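Local coordinates for fibronectin type III domain-containing protein (Simiduia agarivorans, PDB 6P2K) that probably hydrolyses the glucan backbone of xyloglucan-type polysaccharides, this chain being the family GH74 beta-propeller part of a longer secreted protein, at residues A2-G14 with L757-R769. Sequence-based numbering, arbitrary orientation.
Sequences AATVWQPLNPGAG and LYSTTPGAGLWRR
Gln7 and Arg768 form an antiparallel hydrogen-bonded pair: Gln7 N reaches Arg768 O at 2.8 Å, and Arg768 N returns a bond to Gln7 O. Their side chains share one face of the sheet and run side by side. Arg768 CB already lies near Leu9 CD1, and a chi1 of 85° keeps CG and then CD beside that same methyl, with CD at 3.9 Å. NE then donates a hydrogen bond to Gln7 OE1 (3.2 Å); OE1 lies near the guanidinium plane, whereas NE stands 53° out of the amide plane and so off the oxygen's lone pairs. At the tip, NH1 donates to Tyr758 OH at 2.9 Å and also forms a salt bridge with Asp751. Pro8 and Trp767 share the opposite face, where Pro8 CB makes a CH-pi contact 3.6 Å from the centroid of the Trp767 six-membered ring. Trp6 receives Arg769 CB over its own six-membered ring, 3.5 Å from the centroid, while its CH2 packs against Leu757 CD2 and its NE1 bonds to Ile734 O. An alanine in place of Trp6 would probably leave Arg769 CB and Leu757 CD2 without their packing surface and Ile734 O without its indole donor. Further along, Asn10 OD1 accepts from Leu766 N (2.8 Å, 171° at the hydrogen) on a lone pair. Strand 7-8 is the outermost strand of a four-stranded antiparallel sheet, paired with 765-770, which is followed by 754-761 and 745-751: a blade shared between N- and C-terminal parts, as in the "velcro" closure of beta-propellers.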
# COMPACT_ATOMS: atom_id res chain seq x y z
N ALA B 2 -19.20 -7.87 51.54
CA ALA B 2 -20.28 -7.76 50.56
C ALA B 2 -19.73 -7.80 49.13
O ALA B 2 -18.58 -8.19 48.91
CB ALA B 2 -21.08 -6.49 50.79
N ALA B 3 -20.56 -7.40 48.17
CA ALA B 3 -20.19 -7.43 46.77
C ALA B 3 -20.74 -6.19 46.07
O ALA B 3 -21.48 -5.40 46.66
CB ALA B 3 -20.70 -8.70 46.07
N THR B 4 -20.37 -6.04 44.80
CA THR B 4 -20.80 -4.92 43.98
C THR B 4 -21.82 -5.38 42.95
O THR B 4 -21.77 -6.51 42.46
CB THR B 4 -19.61 -4.26 43.27
OG1 THR B 4 -19.26 -5.04 42.12
CG2 THR B 4 -18.41 -4.17 44.20
N VAL B 5 -22.74 -4.48 42.62
CA VAL B 5 -23.76 -4.72 41.60
C VAL B 5 -23.53 -3.84 40.37
O VAL B 5 -23.34 -4.34 39.26
CB VAL B 5 -25.18 -4.53 42.17
CG1 VAL B 5 -26.21 -5.15 41.24
CG2 VAL B 5 -25.28 -5.12 43.56
N TRP B 6 -23.55 -2.53 40.55
CA TRP B 6 -23.27 -1.60 39.46
C TRP B 6 -21.77 -1.54 39.21
O TRP B 6 -20.98 -1.42 40.15
CB TRP B 6 -23.82 -0.22 39.78
CG TRP B 6 -25.30 -0.12 39.60
CD1 TRP B 6 -26.26 -0.32 40.55
CD2 TRP B 6 -25.99 0.19 38.38
NE1 TRP B 6 -27.51 -0.15 39.99
CE2 TRP B 6 -27.37 0.16 38.67
CE3 TRP B 6 -25.58 0.48 37.08
CZ2 TRP B 6 -28.34 0.43 37.70
CZ3 TRP B 6 -26.54 0.74 36.12
CH2 TRP B 6 -27.90 0.71 36.43
N GLN B 7 -21.39 -1.62 37.94
CA GLN B 7 -20.00 -1.76 37.54
C GLN B 7 -19.56 -0.52 36.78
O GLN B 7 -20.12 -0.24 35.70
CB GLN B 7 -19.82 -3.01 36.67
CG GLN B 7 -18.40 -3.31 36.25
CD GLN B 7 -18.25 -4.71 35.69
OE1 GLN B 7 -19.22 -5.32 35.23
NE2 GLN B 7 -17.03 -5.24 35.73
N PRO B 8 -18.59 0.24 37.28
CA PRO B 8 -18.15 1.44 36.57
C PRO B 8 -17.24 1.11 35.40
O PRO B 8 -16.44 0.17 35.45
CB PRO B 8 -17.39 2.23 37.64
CG PRO B 8 -16.85 1.17 38.55
CD PRO B 8 -17.87 0.05 38.55
N LEU B 9 -17.37 1.91 34.34
CA LEU B 9 -16.57 1.75 33.11
C LEU B 9 -16.08 3.14 32.71
O LEU B 9 -16.70 3.81 31.89
CB LEU B 9 -17.41 1.09 32.00
CG LEU B 9 -18.07 -0.26 32.32
CD1 LEU B 9 -19.09 -0.62 31.25
CD2 LEU B 9 -17.02 -1.36 32.45
N ASN B 10 -14.97 3.57 33.30
CA ASN B 10 -14.56 4.97 33.21
C ASN B 10 -13.05 5.10 33.22
O ASN B 10 -12.36 4.25 33.81
CB ASN B 10 -15.17 5.79 34.35
CG ASN B 10 -16.67 5.89 34.25
OD1 ASN B 10 -17.20 6.50 33.32
ND2 ASN B 10 -17.37 5.27 35.20
N PRO B 11 -12.50 6.15 32.60
CA PRO B 11 -11.04 6.32 32.58
C PRO B 11 -10.47 7.00 33.81
O PRO B 11 -9.25 7.06 33.95
CB PRO B 11 -10.82 7.19 31.33
CG PRO B 11 -12.05 8.03 31.26
CD PRO B 11 -13.19 7.16 31.79
N GLY B 12 -11.32 7.51 34.71
CA GLY B 12 -10.83 8.14 35.92
C GLY B 12 -11.00 9.65 35.96
O GLY B 12 -10.59 10.35 35.03
N ALA B 13 -11.61 10.15 37.03
CA ALA B 13 -11.84 11.58 37.26
C ALA B 13 -12.57 12.15 36.04
O ALA B 13 -13.54 11.55 35.57
CB ALA B 13 -10.52 12.25 37.62
N GLY B 14 -12.14 13.28 35.50
CA GLY B 14 -12.78 13.87 34.34
C GLY B 14 -13.70 15.04 34.63
O GLY B 14 -14.28 15.59 33.69
N LEU B 757 -27.61 -3.61 31.46
CA LEU B 757 -28.11 -2.25 31.35
C LEU B 757 -26.92 -1.31 31.42
O LEU B 757 -26.22 -1.27 32.44
CB LEU B 757 -29.12 -1.95 32.46
CG LEU B 757 -29.56 -0.49 32.65
CD1 LEU B 757 -30.30 0.02 31.42
CD2 LEU B 757 -30.44 -0.37 33.89
N TYR B 758 -26.67 -0.58 30.34
CA TYR B 758 -25.63 0.45 30.30
C TYR B 758 -26.31 1.80 30.48
O TYR B 758 -27.18 2.17 29.69
CB TYR B 758 -24.87 0.42 28.97
CG TYR B 758 -23.86 -0.70 28.81
CD1 TYR B 758 -24.25 -2.03 28.80
CD2 TYR B 758 -22.51 -0.42 28.63
CE1 TYR B 758 -23.33 -3.05 28.64
CE2 TYR B 758 -21.58 -1.43 28.47
CZ TYR B 758 -21.99 -2.74 28.47
OH TYR B 758 -21.08 -3.75 28.31
N SER B 759 -25.90 2.53 31.52
CA SER B 759 -26.47 3.84 31.80
C SER B 759 -25.37 4.88 31.96
O SER B 759 -24.39 4.64 32.67
CB SER B 759 -27.37 3.80 33.05
OG SER B 759 -28.25 2.69 33.02
N THR B 760 -25.55 6.02 31.31
CA THR B 760 -24.67 7.17 31.49
C THR B 760 -25.33 8.17 32.43
O THR B 760 -26.56 8.24 32.53
CB THR B 760 -24.37 7.83 30.15
OG1 THR B 760 -25.59 8.35 29.59
CG2 THR B 760 -23.77 6.83 29.19
N THR B 761 -24.49 8.91 33.15
CA THR B 761 -24.96 9.80 34.20
C THR B 761 -24.46 11.21 33.96
O THR B 761 -23.40 11.41 33.37
CB THR B 761 -24.46 9.32 35.57
OG1 THR B 761 -23.03 9.37 35.60
CG2 THR B 761 -24.91 7.88 35.83
N PRO B 762 -25.22 12.23 34.40
CA PRO B 762 -24.80 13.63 34.26
C PRO B 762 -23.81 14.07 35.34
O PRO B 762 -24.03 15.05 36.05
CB PRO B 762 -26.13 14.38 34.37
CG PRO B 762 -26.91 13.56 35.33
CD PRO B 762 -26.56 12.12 35.02
N GLY B 763 -22.72 13.33 35.47
CA GLY B 763 -21.73 13.70 36.46
C GLY B 763 -20.86 12.59 37.00
O GLY B 763 -19.86 12.87 37.65
N ALA B 764 -21.22 11.32 36.75
CA ALA B 764 -20.44 10.20 37.26
C ALA B 764 -20.11 9.18 36.17
O ALA B 764 -19.86 8.01 36.48
CB ALA B 764 -21.16 9.51 38.42
N GLY B 765 -20.11 9.60 34.90
CA GLY B 765 -19.67 8.71 33.85
C GLY B 765 -20.61 7.54 33.60
O GLY B 765 -21.83 7.64 33.76
N LEU B 766 -20.02 6.42 33.21
CA LEU B 766 -20.75 5.27 32.68
C LEU B 766 -20.73 4.12 33.66
O LEU B 766 -19.69 3.80 34.25
CB LEU B 766 -20.15 4.83 31.35
CG LEU B 766 -20.61 3.49 30.76
CD1 LEU B 766 -22.07 3.56 30.35
CD2 LEU B 766 -19.72 3.11 29.59
N TRP B 767 -21.89 3.48 33.84
CA TRP B 767 -22.05 2.33 34.71
C TRP B 767 -22.89 1.28 33.99
O TRP B 767 -23.73 1.62 33.15
CB TRP B 767 -22.71 2.70 36.04
CG TRP B 767 -21.96 3.72 36.83
CD1 TRP B 767 -21.87 5.05 36.56
CD2 TRP B 767 -21.20 3.49 38.02
NE1 TRP B 767 -21.09 5.66 37.51
CE2 TRP B 767 -20.67 4.72 38.42
CE3 TRP B 767 -20.92 2.35 38.78
CZ2 TRP B 767 -19.87 4.86 39.55
CZ3 TRP B 767 -20.12 2.48 39.90
CH2 TRP B 767 -19.61 3.73 40.28
N ARG B 768 -22.67 0.01 34.33
CA ARG B 768 -23.47 -1.07 33.77
C ARG B 768 -23.87 -2.05 34.86
O ARG B 768 -23.17 -2.22 35.87
CB ARG B 768 -22.72 -1.80 32.64
CG ARG B 768 -21.79 -2.89 33.10
CD ARG B 768 -21.29 -3.71 31.92
NE ARG B 768 -20.50 -4.85 32.36
CZ ARG B 768 -19.99 -5.76 31.53
NH1 ARG B 768 -20.18 -5.66 30.23
NH2 ARG B 768 -19.29 -6.77 32.03
N ARG B 769 -25.01 -2.69 34.65
CA ARG B 769 -25.61 -3.61 35.61
C ARG B 769 -26.12 -4.83 34.87
O ARG B 769 -26.70 -4.71 33.79
CB ARG B 769 -26.75 -2.93 36.38
CG ARG B 769 -27.33 -3.78 37.50
CD ARG B 769 -28.63 -3.19 38.03
NE ARG B 769 -29.05 -3.83 39.27
CZ ARG B 769 -29.74 -4.97 39.33
NH1 ARG B 769 -30.09 -5.59 38.21
NH2 ARG B 769 -30.09 -5.48 40.50